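Local structure of carboxynorspermidine decarboxylase (Campylobacter jejuni subsp. jejuni 81116, 3N29) at residues A[42-47]-A[367-372]; A[62-67]-A[249-254]. The protein probably decarboxylates carboxynorspermidine to norspermidine, using pyridoxal-5'-phosphate as cofactor. One frame throughout, in Å; residues are numbered along the deposited sequence.

The two contacts lie in the two halves of a fold-type III decarboxylase chain, their centres 38 Å apart and their nearest atoms about 23 Å apart. Contact 1 brings the lead-in to strand 46-50 against the start of strand 369-372; both strands pair with strand 279-290 of the mixed sheet. Contact 2 sets helix 51-68 beside helix 248-262 on the outside of the eight-stranded parallel barrel. Strand 46-50 runs straight into helix 51-68, and both segments of contact 2 fall between those of contact 1 in sequence. The chain thus starts in the sheet, builds the barrel and returns to the sheet, so the sheet domain is assembled from both ends.

Contact 1 of 2, residues A[42-47]-A[367-372]; sequences IQTPAY and GDKIVF
K369 reaches across to T44 and I42 with the carbon part of its side chain, and every touch between 42-47 and 367-372 is apolar. The methyl CG2 of T44 lies 3.9 Å from CD of K369 and equally close to its CE, so it rests against the CD-CE bond instead of meeting one carbon end on. I42 adds a looser touch, its CG1 standing 4.1 Å from CE of K369. The bend at chi2 (-82°) swings CD and CE over to T44 and I42, and a second bend at chi4 (-64°) turns NZ toward the carbonyl O of E40.

No hydrogen bond links the segments, and the backbones stay apart: the nearest CA atoms, those of T44 and K369, are 8.5 Å from each other. The polar ends look elsewhere. NZ of K369 hydrogen-bonds to that carbonyl O of E40, just ahead of I42. OG1 of T44, held between backbone N and carbonyl carbon (chi1 51°), hydrogen-bonds to OD2 of D299 and to OG of S284, while CG2 of the same residue is left to face the lysine. K122 of the second subunit also packs on T44.

Strand 279-290 pairs antiparallel with both 46-50 and 369-372, and S284 on it also touches K369. The chemistry implies a division of labour along one side chain: the methylenes of K369 cover the apolar side of T44, and its ammonium group ties the strand to the chain's N-terminal approach through E40, probably keeping its charge beside a carbonyl oxygen.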
ATOM      1  N   ILE A  42      13.864 -21.914   5.167  1.00 44.40           N
ATOM      2  CA  ILE A  42      12.930 -21.185   4.308  1.00 40.15           C
ATOM      3  C   ILE A  42      13.546 -20.065   3.469  1.00 37.02           C
ATOM      4  O   ILE A  42      14.519 -19.508   3.822  1.00 36.20           O
ATOM      5  CB  ILE A  42      11.709 -20.689   5.086  1.00 39.73           C
ATOM      6  CG1 ILE A  42      12.069 -19.623   6.094  1.00 37.48           C
ATOM      7  CG2 ILE A  42      11.027 -21.871   5.839  1.00 40.17           C
ATOM      8  CD1 ILE A  42      10.912 -18.760   6.425  1.00 31.27           C
ATOM      9  N   GLN A  43      12.992 -19.844   2.294  1.00 34.02           N
ATOM     10  CA  GLN A  43      13.281 -18.664   1.517  1.00 33.60           C
ATOM     11  C   GLN A  43      12.601 -17.554   2.368  1.00 29.89           C
ATOM     12  O   GLN A  43      11.438 -17.717   2.805  1.00 25.75           O
ATOM     13  CB  GLN A  43      12.579 -18.768   0.150  1.00 34.81           C
ATOM     14  CG  GLN A  43      13.205 -18.096  -1.156  1.00 41.92           C
ATOM     15  CD  GLN A  43      12.982 -16.566  -1.331  1.00 46.97           C
ATOM     16  OE1 GLN A  43      11.830 -16.043  -1.354  1.00 47.66           O
ATOM     17  NE2 GLN A  43      14.112 -15.842  -1.530  1.00 47.55           N
ATOM     18  N   THR A  44      13.293 -16.436   2.558  1.00 24.99           N
ATOM     19  CA  THR A  44      12.679 -15.275   3.237  1.00 23.98           C
ATOM     20  C   THR A  44      12.565 -14.205   2.203  1.00 21.62           C
ATOM     21  O   THR A  44      13.294 -14.221   1.236  1.00 22.20           O
ATOM     22  CB  THR A  44      13.529 -14.759   4.439  1.00 25.27           C
ATOM     23  OG1 THR A  44      14.881 -14.561   3.986  1.00 26.57           O
ATOM     24  CG2 THR A  44      13.471 -15.778   5.594  1.00 24.14           C
ATOM     25  N   PRO A  45      11.611 -13.304   2.357  1.00 20.37           N
ATOM     26  CA  PRO A  45      10.711 -13.274   3.489  1.00 18.13           C
ATOM     27  C   PRO A  45       9.487 -14.132   3.319  1.00 20.17           C
ATOM     28  O   PRO A  45       9.175 -14.595   2.165  1.00 17.67           O
ATOM     29  CB  PRO A  45      10.299 -11.792   3.564  1.00 18.50           C
ATOM     30  CG  PRO A  45      10.353 -11.361   2.104  1.00 18.29           C
ATOM     31  CD  PRO A  45      11.480 -12.126   1.502  1.00 20.73           C
ATOM     32  N   ALA A  46       8.786 -14.376   4.428  1.00 18.76           N
ATOM     33  CA  ALA A  46       7.592 -15.217   4.342  1.00 18.83           C
ATOM     34  C   ALA A  46       6.607 -14.825   5.449  1.00 17.10           C
ATOM     35  O   ALA A  46       6.995 -14.656   6.582  1.00 19.86           O
ATOM     36  CB  ALA A  46       7.980 -16.804   4.456  1.00 17.01           C
ATOM     37  N   TYR A  47       5.316 -14.769   5.168  1.00 17.52           N
ATOM     38  CA  TYR A  47       4.339 -14.685   6.227  1.00 17.60           C
ATOM     39  C   TYR A  47       3.984 -16.153   6.596  1.00 18.28           C
ATOM     40  O   TYR A  47       3.640 -16.921   5.683  1.00 18.25           O
ATOM     41  CB  TYR A  47       3.040 -14.023   5.778  1.00 17.10           C
ATOM     42  CG  TYR A  47       3.119 -12.573   5.256  1.00 18.24           C
ATOM     43  CD1 TYR A  47       3.031 -11.520   6.113  1.00 20.32           C
ATOM     44  CD2 TYR A  47       3.313 -12.303   3.902  1.00 15.86           C
ATOM     45  CE1 TYR A  47       3.094 -10.224   5.652  1.00 20.59           C
ATOM     46  CE2 TYR A  47       3.356 -11.004   3.439  1.00 19.64           C
ATOM     47  CZ  TYR A  47       3.303  -9.960   4.325  1.00 18.61           C
ATOM     48  OH  TYR A  47       3.288  -8.626   3.847  1.00 20.37           O
ATOM     49  N   GLY A 367      22.373 -13.299   7.950  1.00 14.11           N
ATOM     50  CA  GLY A 367      21.758 -14.587   7.798  1.00 15.30           C
ATOM     51  C   GLY A 367      20.796 -14.891   8.928  1.00 16.49           C
ATOM     52  O   GLY A 367      19.920 -15.755   8.784  1.00 16.19           O
ATOM     53  N   ASP A 368      20.936 -14.198  10.049  1.00 15.95           N
ATOM     54  CA  ASP A 368      19.948 -14.346  11.108  1.00 16.08           C
ATOM     55  C   ASP A 368      18.504 -14.036  10.657  1.00 16.55           C
ATOM     56  O   ASP A 368      18.252 -13.223   9.763  1.00 14.18           O
ATOM     57  CB  ASP A 368      20.274 -13.489  12.313  1.00 16.18           C
ATOM     58  CG  ASP A 368      21.455 -13.975  13.108  1.00 19.35           C
ATOM     59  OD1 ASP A 368      21.988 -15.062  12.827  1.00 17.98           O
ATOM     60  OD2 ASP A 368      21.902 -13.184  13.978  1.00 17.03           O
ATOM     61  N   LYS A 369      17.547 -14.714  11.286  1.00 15.30           N
ATOM     62  CA  LYS A 369      16.144 -14.526  10.955  1.00 17.42           C
ATOM     63  C   LYS A 369      15.579 -13.540  12.006  1.00 17.70           C
ATOM     64  O   LYS A 369      15.788 -13.739  13.248  1.00 17.01           O
ATOM     65  CB  LYS A 369      15.396 -15.831  11.040  1.00 18.61           C
ATOM     66  CG  LYS A 369      15.928 -16.951  10.148  1.00 22.23           C
ATOM     67  CD  LYS A 369      15.420 -16.800   8.759  1.00 24.82           C
ATOM     68  CE  LYS A 369      15.398 -18.085   8.014  1.00 25.51           C
ATOM     69  NZ  LYS A 369      16.765 -18.633   7.833  1.00 28.59           N
ATOM     70  N   ILE A 370      14.862 -12.527  11.516  1.00 14.54           N
ATOM     71  CA  ILE A 370      14.093 -11.544  12.328  1.00 13.18           C
ATOM     72  C   ILE A 370      12.607 -11.857  12.152  1.00 13.86           C
ATOM     73  O   ILE A 370      12.088 -11.999  10.997  1.00 13.27           O
ATOM     74  CB  ILE A 370      14.332 -10.163  11.875  1.00 15.95           C
ATOM     75  CG1 ILE A 370      15.849  -9.851  11.875  1.00 17.75           C
ATOM     76  CG2 ILE A 370      13.448  -9.179  12.630  1.00 11.45           C
ATOM     77  CD1 ILE A 370      16.397  -9.671  13.350  1.00 18.44           C
ATOM     78  N   VAL A 371      11.924 -12.070  13.268  1.00 13.31           N
ATOM     79  CA  VAL A 371      10.532 -12.512  13.262  1.00 12.40           C
ATOM     80  C   VAL A 371       9.657 -11.344  13.761  1.00 12.20           C
ATOM     81  O   VAL A 371       9.670 -10.967  14.965  1.00 13.36           O
ATOM     82  CB  VAL A 371      10.360 -13.786  14.131  1.00 12.84           C
ATOM     83  CG1 VAL A 371       8.876 -14.267  14.181  1.00 11.97           C
ATOM     84  CG2 VAL A 371      11.312 -14.873  13.623  1.00 10.86           C
ATOM     85  N   PHE A 372       8.945 -10.719  12.843  1.00 11.63           N
ATOM     86  CA  PHE A 372       7.987  -9.655  13.155  1.00 12.34           C
ATOM     87  C   PHE A 372       6.656 -10.313  13.589  1.00 12.19           C
ATOM     88  O   PHE A 372       5.986 -11.071  12.824  1.00 12.57           O
ATOM     89  CB  PHE A 372       7.778  -8.723  11.955  1.00 12.26           C
ATOM     90  CG  PHE A 372       8.984  -7.896  11.622  1.00 12.87           C
ATOM     91  CD1 PHE A 372       9.307  -6.811  12.393  1.00 11.86           C
ATOM     92  CD2 PHE A 372       9.805  -8.258  10.606  1.00 12.13           C
ATOM     93  CE1 PHE A 372      10.496  -6.052  12.074  1.00 10.87           C
ATOM     94  CE2 PHE A 372      10.989  -7.566  10.308  1.00 12.84           C
ATOM     95  CZ  PHE A 372      11.309  -6.451  11.045  1.00  8.87           C
TER

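Contact 2 of 2, residues A[62-67]-A[249-254]; sequences ASVGEK and EKLIAL
Two of the helices that surround the eight-stranded beta/alpha barrel meet where V64 and K67 of helix 51-68 receive L251 and I252 of helix 248-262. Their segment axes come within 9.4 Å and run in broadly the same direction, crossing at -39°. The backbones are nearest at V64 and I252, whose CA atoms are 5.9 Å apart.

I252 supplies most of the interface from its own helix, and each of its branches meets a different part of helix 51-68. CG2 sits against the end of the K67 backbone, 3.8 Å from the carbonyl carbon C of K67. CD1 runs on to the lysine side chain and comes 3.9 Å from CD of K67. CG1, lying anti to the carbonyl carbon (chi1 -68°), passes over the V64 backbone at 4.2 Å from CA of V64.

Deeper in, V64 and L251 are both buried and their side chains cross nearly at right angles, with CG1 of V64 3.9 Å from CD2 of L251. The valine's first torsion (chi1 169°) puts CG1 opposite the backbone N and turns this methyl to the leucine. L251 also packs on L212 of helix 209-223, as well as on I241 and Y246, and its side chain lies about 11 Å from a bound pyridoxal-5'-phosphate.

No hydrogen bond links the two segments. Such apolar contact between helices running roughly alongside one another is typical of the outer helical layer of a beta/alpha barrel, here where helix 51-68, leading into the first barrel strand, meets helix 248-262, leading into the last.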
ATOM      1  N   ALA A  62     -16.381 -19.629  17.596  1.00 26.21           N
ATOM      2  CA  ALA A  62     -17.452 -20.682  17.561  1.00 28.04           C
ATOM      3  C   ALA A  62     -18.171 -20.836  18.920  1.00 29.44           C
ATOM      4  O   ALA A  62     -19.370 -21.002  18.926  1.00 30.69           O
ATOM      5  CB  ALA A  62     -16.893 -22.033  17.074  1.00 27.38           C
ATOM      6  N   SER A  63     -17.458 -20.731  20.037  1.00 31.16           N
ATOM      7  CA  SER A  63     -18.040 -20.737  21.391  1.00 32.46           C
ATOM      8  C   SER A  63     -19.048 -19.589  21.622  1.00 32.84           C
ATOM      9  O   SER A  63     -20.124 -19.746  22.251  1.00 31.22           O
ATOM     10  CB  SER A  63     -16.951 -20.658  22.443  1.00 34.17           C
ATOM     11  OG  SER A  63     -17.447 -21.118  23.687  1.00 41.75           O
ATOM     12  N   VAL A  64     -18.707 -18.395  21.138  1.00 30.96           N
ATOM     13  CA  VAL A  64     -19.626 -17.258  21.204  1.00 29.53           C
ATOM     14  C   VAL A  64     -20.876 -17.556  20.438  1.00 30.66           C
ATOM     15  O   VAL A  64     -21.943 -17.243  20.906  1.00 32.66           O
ATOM     16  CB  VAL A  64     -18.929 -15.987  20.620  1.00 29.32           C
ATOM     17  CG1 VAL A  64     -19.899 -14.819  20.412  1.00 27.62           C
ATOM     18  CG2 VAL A  64     -17.865 -15.647  21.562  1.00 23.29           C
ATOM     19  N   GLY A  65     -20.753 -18.089  19.226  1.00 32.36           N
ATOM     20  CA  GLY A  65     -21.916 -18.428  18.432  1.00 34.22           C
ATOM     21  C   GLY A  65     -22.791 -19.495  19.144  1.00 35.91           C
ATOM     22  O   GLY A  65     -24.025 -19.371  19.228  1.00 34.76           O
ATOM     23  N   GLU A  66     -22.118 -20.527  19.617  1.00 37.38           N
ATOM     24  CA  GLU A  66     -22.728 -21.653  20.383  1.00 38.37           C
ATOM     25  C   GLU A  66     -23.536 -21.141  21.576  1.00 37.00           C
ATOM     26  O   GLU A  66     -24.714 -21.470  21.701  1.00 37.83           O
ATOM     27  CB  GLU A  66     -21.628 -22.627  20.809  1.00 38.84           C
ATOM     28  CG  GLU A  66     -22.103 -23.855  21.552  1.00 45.08           C
ATOM     29  CD  GLU A  66     -21.031 -24.433  22.494  1.00 52.10           C
ATOM     30  OE1 GLU A  66     -19.798 -24.245  22.227  1.00 53.98           O
ATOM     31  OE2 GLU A  66     -21.441 -25.094  23.484  1.00 54.02           O
ATOM     32  N   LYS A  67     -22.945 -20.293  22.406  1.00 35.66           N
ATOM     33  CA  LYS A  67     -23.599 -19.819  23.613  1.00 35.42           C
ATOM     34  C   LYS A  67     -24.630 -18.668  23.413  1.00 35.68           C
ATOM     35  O   LYS A  67     -25.617 -18.600  24.130  1.00 33.54           O
ATOM     36  CB  LYS A  67     -22.553 -19.502  24.649  1.00 35.60           C
ATOM     37  CG  LYS A  67     -21.671 -20.696  24.947  1.00 37.47           C
ATOM     38  CD  LYS A  67     -20.608 -20.343  25.925  1.00 39.41           C
ATOM     39  CE  LYS A  67     -19.572 -21.430  25.928  1.00 43.19           C
ATOM     40  NZ  LYS A  67     -19.029 -21.742  27.262  1.00 46.88           N
ATOM     41  N   GLU A 249     -17.864 -13.353  28.002  1.00 20.10           N
ATOM     42  CA  GLU A 249     -19.117 -13.612  28.693  1.00 21.96           C
ATOM     43  C   GLU A 249     -20.097 -12.470  28.459  1.00 20.84           C
ATOM     44  O   GLU A 249     -21.302 -12.719  28.218  1.00 21.10           O
ATOM     45  CB  GLU A 249     -18.902 -13.757  30.213  1.00 22.88           C
ATOM     46  CG  GLU A 249     -18.377 -15.094  30.700  1.00 28.79           C
ATOM     47  CD  GLU A 249     -18.127 -15.088  32.237  1.00 36.65           C
ATOM     48  OE1 GLU A 249     -17.646 -14.048  32.767  1.00 40.41           O
ATOM     49  OE2 GLU A 249     -18.387 -16.118  32.931  1.00 41.97           O
ATOM     50  N   LYS A 250     -19.632 -11.236  28.569  1.00 19.15           N
ATOM     51  CA  LYS A 250     -20.521 -10.113  28.331  1.00 19.45           C
ATOM     52  C   LYS A 250     -20.997 -10.004  26.879  1.00 19.19           C
ATOM     53  O   LYS A 250     -22.153  -9.655  26.639  1.00 18.42           O
ATOM     54  CB  LYS A 250     -19.826  -8.828  28.729  1.00 20.64           C
ATOM     55  CG  LYS A 250     -20.600  -7.596  28.435  1.00 21.49           C
ATOM     56  CD  LYS A 250     -20.210  -6.576  29.421  1.00 24.17           C
ATOM     57  CE  LYS A 250     -21.004  -5.352  29.283  1.00 24.91           C
ATOM     58  NZ  LYS A 250     -20.856  -4.620  30.492  1.00 20.59           N
ATOM     59  N   LEU A 251     -20.105 -10.262  25.904  1.00 18.45           N
ATOM     60  CA  LEU A 251     -20.508 -10.273  24.509  1.00 17.62           C
ATOM     61  C   LEU A 251     -21.646 -11.229  24.316  1.00 17.75           C
ATOM     62  O   LEU A 251     -22.610 -10.882  23.643  1.00 17.42           O
ATOM     63  CB  LEU A 251     -19.364 -10.700  23.589  1.00 17.26           C
ATOM     64  CG  LEU A 251     -19.662 -10.872  22.089  1.00 19.37           C
ATOM     65  CD1 LEU A 251     -20.144  -9.542  21.462  1.00 16.43           C
ATOM     66  CD2 LEU A 251     -18.352 -11.358  21.327  1.00 18.39           C
ATOM     67  N   ILE A 252     -21.529 -12.437  24.884  1.00 15.86           N
ATOM     68  CA  ILE A 252     -22.554 -13.478  24.711  1.00 16.10           C
ATOM     69  C   ILE A 252     -23.950 -13.013  25.219  1.00 16.04           C
ATOM     70  O   ILE A 252     -24.931 -13.046  24.493  1.00 16.06           O
ATOM     71  CB  ILE A 252     -22.151 -14.792  25.408  1.00 16.52           C
ATOM     72  CG1 ILE A 252     -20.941 -15.400  24.685  1.00 18.17           C
ATOM     73  CG2 ILE A 252     -23.433 -15.771  25.541  1.00 13.63           C
ATOM     74  CD1 ILE A 252     -20.024 -16.466  25.602  1.00 19.24           C
ATOM     75  N   ALA A 253     -23.991 -12.490  26.432  1.00 17.48           N
ATOM     76  CA  ALA A 253     -25.221 -11.906  27.009  1.00 16.70           C
ATOM     77  C   ALA A 253     -25.822 -10.773  26.130  1.00 17.46           C
ATOM     78  O   ALA A 253     -27.034 -10.819  25.792  1.00 17.42           O
ATOM     79  CB  ALA A 253     -24.949 -11.445  28.434  1.00 17.32           C
ATOM     80  N   LEU A 254     -24.980  -9.845  25.623  1.00 16.85           N
ATOM     81  CA  LEU A 254     -25.479  -8.746  24.830  1.00 16.74           C
ATOM     82  C   LEU A 254     -26.191  -9.275  23.604  1.00 17.16           C
ATOM     83  O   LEU A 254     -27.281  -8.831  23.264  1.00 18.06           O
ATOM     84  CB  LEU A 254     -24.337  -7.785  24.382  1.00 17.74           C
ATOM     85  CG  LEU A 254     -23.693  -6.876  25.421  1.00 18.24           C
ATOM     86  CD1 LEU A 254     -22.473  -6.164  24.873  1.00 18.94           C
ATOM     87  CD2 LEU A 254     -24.783  -5.849  25.938  1.00 18.78           C
TER